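Local coordinates for conserved hypothetical protein Ta0289 (Thermoplasma acidophilum DSM 1728, PDB 1PVM) that is of unknown function but joins a pair of CBS domains to a zinc ribbon-like domain that binds a metal ion through four cysteines, at residues Asn16-Asn25 and Asn38-Asp48. Residues are numbered along the deposited sequence; the frame is centred on the assembly and turned at random.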
loop_
_atom_site.group_PDB
_atom_site.type_symbol
_atom_site.label_atom_id
_atom_site.label_comp_id
_atom_site.label_asym_id
_atom_site.label_seq_id
_atom_site.Cartn_x
_atom_site.Cartn_y
_atom_site.Cartn_z
ATOM N N ASN B 16 3.250 0.354 -18.074
ATOM C CA ASN B 16 2.642 1.674 -18.144
ATOM C C ASN B 16 3.724 2.631 -18.637
ATOM O O ASN B 16 4.652 2.962 -17.898
ATOM C CB ASN B 16 2.147 2.101 -16.760
ATOM C CG ASN B 16 1.448 3.446 -16.778
ATOM O OD1 ASN B 16 0.947 3.909 -15.751
ATOM N ND2 ASN B 16 1.410 4.082 -17.943
ATOM N N SER B 17 3.605 3.060 -19.890
ATOM C CA SER B 17 4.572 3.964 -20.500
ATOM C C SER B 17 4.337 5.414 -20.098
ATOM O O SER B 17 5.167 6.284 -20.365
ATOM C CB SER B 17 4.505 3.851 -22.025
ATOM O OG SER B 17 4.836 2.541 -22.449
ATOM N N ASN B 18 3.207 5.666 -19.454
ATOM C CA ASN B 18 2.854 7.012 -19.031
ATOM C C ASN B 18 3.193 7.232 -17.556
ATOM O O ASN B 18 2.480 7.936 -16.846
ATOM C CB ASN B 18 1.359 7.246 -19.257
ATOM C CG ASN B 18 0.980 8.712 -19.192
ATOM O OD1 ASN B 18 -0.196 9.054 -19.051
ATOM N ND2 ASN B 18 1.975 9.589 -19.309
ATOM N N PHE B 19 4.282 6.626 -17.100
ATOM C CA PHE B 19 4.708 6.758 -15.711
ATOM C C PHE B 19 5.154 8.182 -15.379
ATOM O O PHE B 19 5.520 8.959 -16.266
ATOM C CB PHE B 19 5.856 5.789 -15.435
ATOM C CG PHE B 19 7.098 6.090 -16.220
ATOM C CD1 PHE B 19 8.092 6.907 -15.689
ATOM C CD2 PHE B 19 7.264 5.579 -17.500
ATOM C CE1 PHE B 19 9.232 7.208 -16.426
ATOM C CE2 PHE B 19 8.397 5.873 -18.242
ATOM C CZ PHE B 19 9.385 6.689 -17.706
ATOM N N LYS B 20 5.128 8.520 -14.095
ATOM C CA LYS B 20 5.541 9.843 -13.656
ATOM C C LYS B 20 6.865 9.778 -12.914
ATOM O O LYS B 20 7.170 8.785 -12.253
ATOM C CB LYS B 20 4.461 10.470 -12.774
ATOM C CG LYS B 20 3.203 10.837 -13.552
ATOM C CD LYS B 20 2.207 11.591 -12.696
ATOM C CE LYS B 20 1.063 12.127 -13.542
ATOM N NZ LYS B 20 0.394 11.046 -14.321
ATOM N N THR B 21 7.651 10.841 -13.048
ATOM C CA THR B 21 8.956 10.925 -12.412
ATOM C C THR B 21 8.988 12.138 -11.495
ATOM O O THR B 21 8.416 13.183 -11.814
ATOM C CB THR B 21 10.082 11.078 -13.462
ATOM O OG1 THR B 21 10.000 10.015 -14.418
ATOM C CG2 THR B 21 11.443 11.026 -12.794
ATOM N N VAL B 22 9.650 11.984 -10.354
ATOM C CA VAL B 22 9.776 13.060 -9.380
ATOM C C VAL B 22 11.228 13.180 -8.934
ATOM O O VAL B 22 11.979 12.204 -8.954
ATOM C CB VAL B 22 8.893 12.805 -8.132
ATOM C CG1 VAL B 22 7.428 12.976 -8.484
ATOM C CG2 VAL B 22 9.144 11.405 -7.599
ATOM N N ASN B 23 11.619 14.384 -8.530
ATOM C CA ASN B 23 12.977 14.639 -8.076
ATOM C C ASN B 23 13.215 13.995 -6.705
ATOM O O ASN B 23 12.310 13.934 -5.874
ATOM C CB ASN B 23 13.216 16.147 -8.025
ATOM C CG ASN B 23 14.601 16.495 -7.552
ATOM O OD1 ASN B 23 14.820 16.723 -6.369
ATOM N ND2 ASN B 23 15.552 16.522 -8.476
ATOM N N TRP B 24 14.441 13.527 -6.470
ATOM C CA TRP B 24 14.766 12.849 -5.219
ATOM C C TRP B 24 14.710 13.675 -3.934
ATOM O O TRP B 24 14.780 13.121 -2.840
ATOM C CB TRP B 24 16.127 12.143 -5.349
ATOM C CG TRP B 24 17.347 13.035 -5.462
ATOM C CD1 TRP B 24 17.382 14.381 -5.718
ATOM C CD2 TRP B 24 18.711 12.613 -5.342
ATOM N NE1 TRP B 24 18.688 14.820 -5.764
ATOM C CE2 TRP B 24 19.522 13.756 -5.537
ATOM C CE3 TRP B 24 19.328 11.375 -5.089
ATOM C CZ2 TRP B 24 20.922 13.699 -5.483
ATOM C CZ3 TRP B 24 20.718 11.318 -5.035
ATOM C CH2 TRP B 24 21.499 12.478 -5.232
ATOM N N ASN B 25 14.580 14.991 -4.057
ATOM C CA ASN B 25 14.490 15.840 -2.873
ATOM C C ASN B 25 13.041 16.250 -2.612
ATOM O O ASN B 25 12.750 17.007 -1.685
ATOM C CB ASN B 25 15.385 17.070 -3.029
ATOM C CG ASN B 25 16.849 16.746 -2.813
ATOM O OD1 ASN B 25 17.727 17.299 -3.479
ATOM N ND2 ASN B 25 17.120 15.852 -1.868
ATOM N N ASN B 38 -3.395 11.188 -8.924
ATOM C CA ASN B 38 -3.414 10.348 -10.115
ATOM C C ASN B 38 -3.786 8.885 -9.878
ATOM O O ASN B 38 -3.874 8.115 -10.834
ATOM C CB ASN B 38 -2.040 10.388 -10.802
ATOM C CG ASN B 38 -1.608 11.796 -11.177
ATOM O OD1 ASN B 38 -0.948 12.491 -10.402
ATOM N ND2 ASN B 38 -1.991 12.228 -12.371
ATOM N N HIS B 39 -4.014 8.500 -8.625
ATOM C CA HIS B 39 -4.322 7.103 -8.321
ATOM C C HIS B 39 -3.193 6.269 -8.915
ATOM O O HIS B 39 -3.420 5.260 -9.581
ATOM C CB HIS B 39 -5.665 6.698 -8.931
ATOM C CG HIS B 39 -6.843 7.327 -8.254
ATOM N ND1 HIS B 39 -7.235 6.984 -6.979
ATOM C CD2 HIS B 39 -7.692 8.298 -8.661
ATOM C CE1 HIS B 39 -8.277 7.718 -6.629
ATOM N NE2 HIS B 39 -8.574 8.524 -7.632
ATOM N N LEU B 40 -1.972 6.729 -8.656
ATOM C CA LEU B 40 -0.737 6.117 -9.148
ATOM C C LEU B 40 0.131 5.870 -7.919
ATOM O O LEU B 40 0.564 6.815 -7.266
ATOM C CB LEU B 40 -0.049 7.101 -10.098
ATOM C CG LEU B 40 1.289 6.755 -10.740
ATOM C CD1 LEU B 40 1.125 5.541 -11.636
ATOM C CD2 LEU B 40 1.782 7.956 -11.547
ATOM N N TYR B 41 0.401 4.607 -7.611
ATOM C CA TYR B 41 1.162 4.298 -6.407
ATOM C C TYR B 41 2.593 3.825 -6.602
ATOM O O TYR B 41 3.137 3.051 -5.813
ATOM C CB TYR B 41 0.338 3.319 -5.571
ATOM C CG TYR B 41 -1.016 3.916 -5.269
ATOM C CD1 TYR B 41 -1.150 4.928 -4.318
ATOM C CD2 TYR B 41 -2.143 3.550 -6.005
ATOM C CE1 TYR B 41 -2.370 5.569 -4.111
ATOM C CE2 TYR B 41 -3.371 4.183 -5.806
ATOM C CZ TYR B 41 -3.472 5.190 -4.860
ATOM O OH TYR B 41 -4.673 5.828 -4.665
ATOM N N GLY B 42 3.204 4.347 -7.655
ATOM C CA GLY B 42 4.580 4.027 -7.964
ATOM C C GLY B 42 5.133 5.162 -8.794
ATOM O O GLY B 42 4.612 5.450 -9.868
ATOM N N LEU B 43 6.176 5.821 -8.299
ATOM C CA LEU B 43 6.785 6.932 -9.029
ATOM C C LEU B 43 8.265 6.665 -9.241
ATOM O O LEU B 43 8.940 6.117 -8.363
ATOM C CB LEU B 43 6.643 8.247 -8.248
ATOM C CG LEU B 43 5.256 8.697 -7.757
ATOM C CD1 LEU B 43 5.402 9.955 -6.904
ATOM C CD2 LEU B 43 4.336 8.956 -8.937
ATOM N N VAL B 44 8.767 7.038 -10.412
ATOM C CA VAL B 44 10.186 6.877 -10.696
ATOM C C VAL B 44 10.852 8.115 -10.103
ATOM O O VAL B 44 10.322 9.226 -10.207
ATOM C CB VAL B 44 10.456 6.811 -12.220
ATOM C CG1 VAL B 44 11.961 6.831 -12.495
ATOM C CG2 VAL B 44 9.825 5.554 -12.797
ATOM N N VAL B 45 11.998 7.922 -9.460
ATOM C CA VAL B 45 12.710 9.040 -8.850
ATOM C C VAL B 45 14.035 9.314 -9.557
ATOM O O VAL B 45 14.812 8.392 -9.813
ATOM C CB VAL B 45 13.000 8.775 -7.361
ATOM C CG1 VAL B 45 13.539 10.041 -6.719
ATOM C CG2 VAL B 45 11.741 8.296 -6.654
ATOM N N LYS B 46 14.284 10.584 -9.866
ATOM C CA LYS B 46 15.518 10.994 -10.530
ATOM C C LYS B 46 16.307 11.946 -9.646
ATOM O O LYS B 46 15.719 12.674 -8.843
ATOM C CB LYS B 46 15.208 11.720 -11.840
ATOM C CG LYS B 46 14.784 10.835 -12.993
ATOM C CD LYS B 46 14.593 11.677 -14.249
ATOM C CE LYS B 46 14.270 10.826 -15.464
ATOM N NZ LYS B 46 15.393 9.923 -15.822
ATOM N N ASP B 47 17.633 11.939 -9.782
ATOM C CA ASP B 47 18.446 12.872 -9.010
ATOM C C ASP B 47 18.460 14.194 -9.774
ATOM O O ASP B 47 17.645 14.397 -10.674
ATOM C CB ASP B 47 19.876 12.352 -8.776
ATOM C CG ASP B 47 20.641 12.068 -10.065
ATOM O OD1 ASP B 47 20.259 12.590 -11.132
ATOM O OD2 ASP B 47 21.652 11.326 -9.993
ATOM N N ASP B 48 19.377 15.087 -9.426
ATOM C CA ASP B 48 19.436 16.395 -10.073
ATOM C C ASP B 48 20.107 16.425 -11.444
ATOM O O ASP B 48 20.142 17.462 -12.108
ATOM C CB ASP B 48 20.103 17.391 -9.128
ATOM C CG ASP B 48 19.354 17.515 -7.819
ATOM O OD1 ASP B 48 18.117 17.687 -7.875
ATOM O OD2 ASP B 48 19.985 17.441 -6.744
HETATM O O HOH W 1 4.504 6.488 -12.410
HETATM O O HOH W 2 14.929 15.596 -11.089
#
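Strands 21-23 and 42-46 are the parallel pair of a beta-alpha-beta unit in the first CBS domain, with Thr21 beside Val44, Val22 beside Val45 and Asn23 beside Lys46. The backbone ladder starts at Val44 N to Lys20 O (3.0 Å) and continues through Val22 N to Val44 O and Lys46 N to Val22 O. Trp24 N to Lys46 O closes it with a more bent bond (136° at the hydrogen). One water extends the pairing, bridging Lys20 N and Gly42 O. Thr21 CG2 lies tightly against Lys46 CG at 3.4 Å. On the sheet face of Val22 and Val45, Val22 CG1 meets Leu43 CD1 (4.0 Å).

Past the strands, Trp24 turns its indole over Asp47, whose CB sits above the six-membered ring, 3.5 Å from its centroid. Asp48 grips two donors. Its OD2 takes the indole N-H of Trp24 (NE1 to OD2 3.1 Å); OD2 lies close to the ring plane, while NE1 comes from well above the carboxylate plane. Its OD1 takes Asn23 ND2 (2.9 Å). With CG anti to the backbone N (chi1 180°), the Asn23 amide reaches Asp48 through ND2, while OD1 accepts from Asn25 N in an Asx turn. A leucine in place of Trp24 would probably leave Asp48 OD2 without its indole donor and Asp47 CB without the ring face.

Helix 28-38 covers Val22 and Leu43, strand 118-123 packs on Phe19 and Val44, and strand 52-57 continues the sheet beyond 42-46.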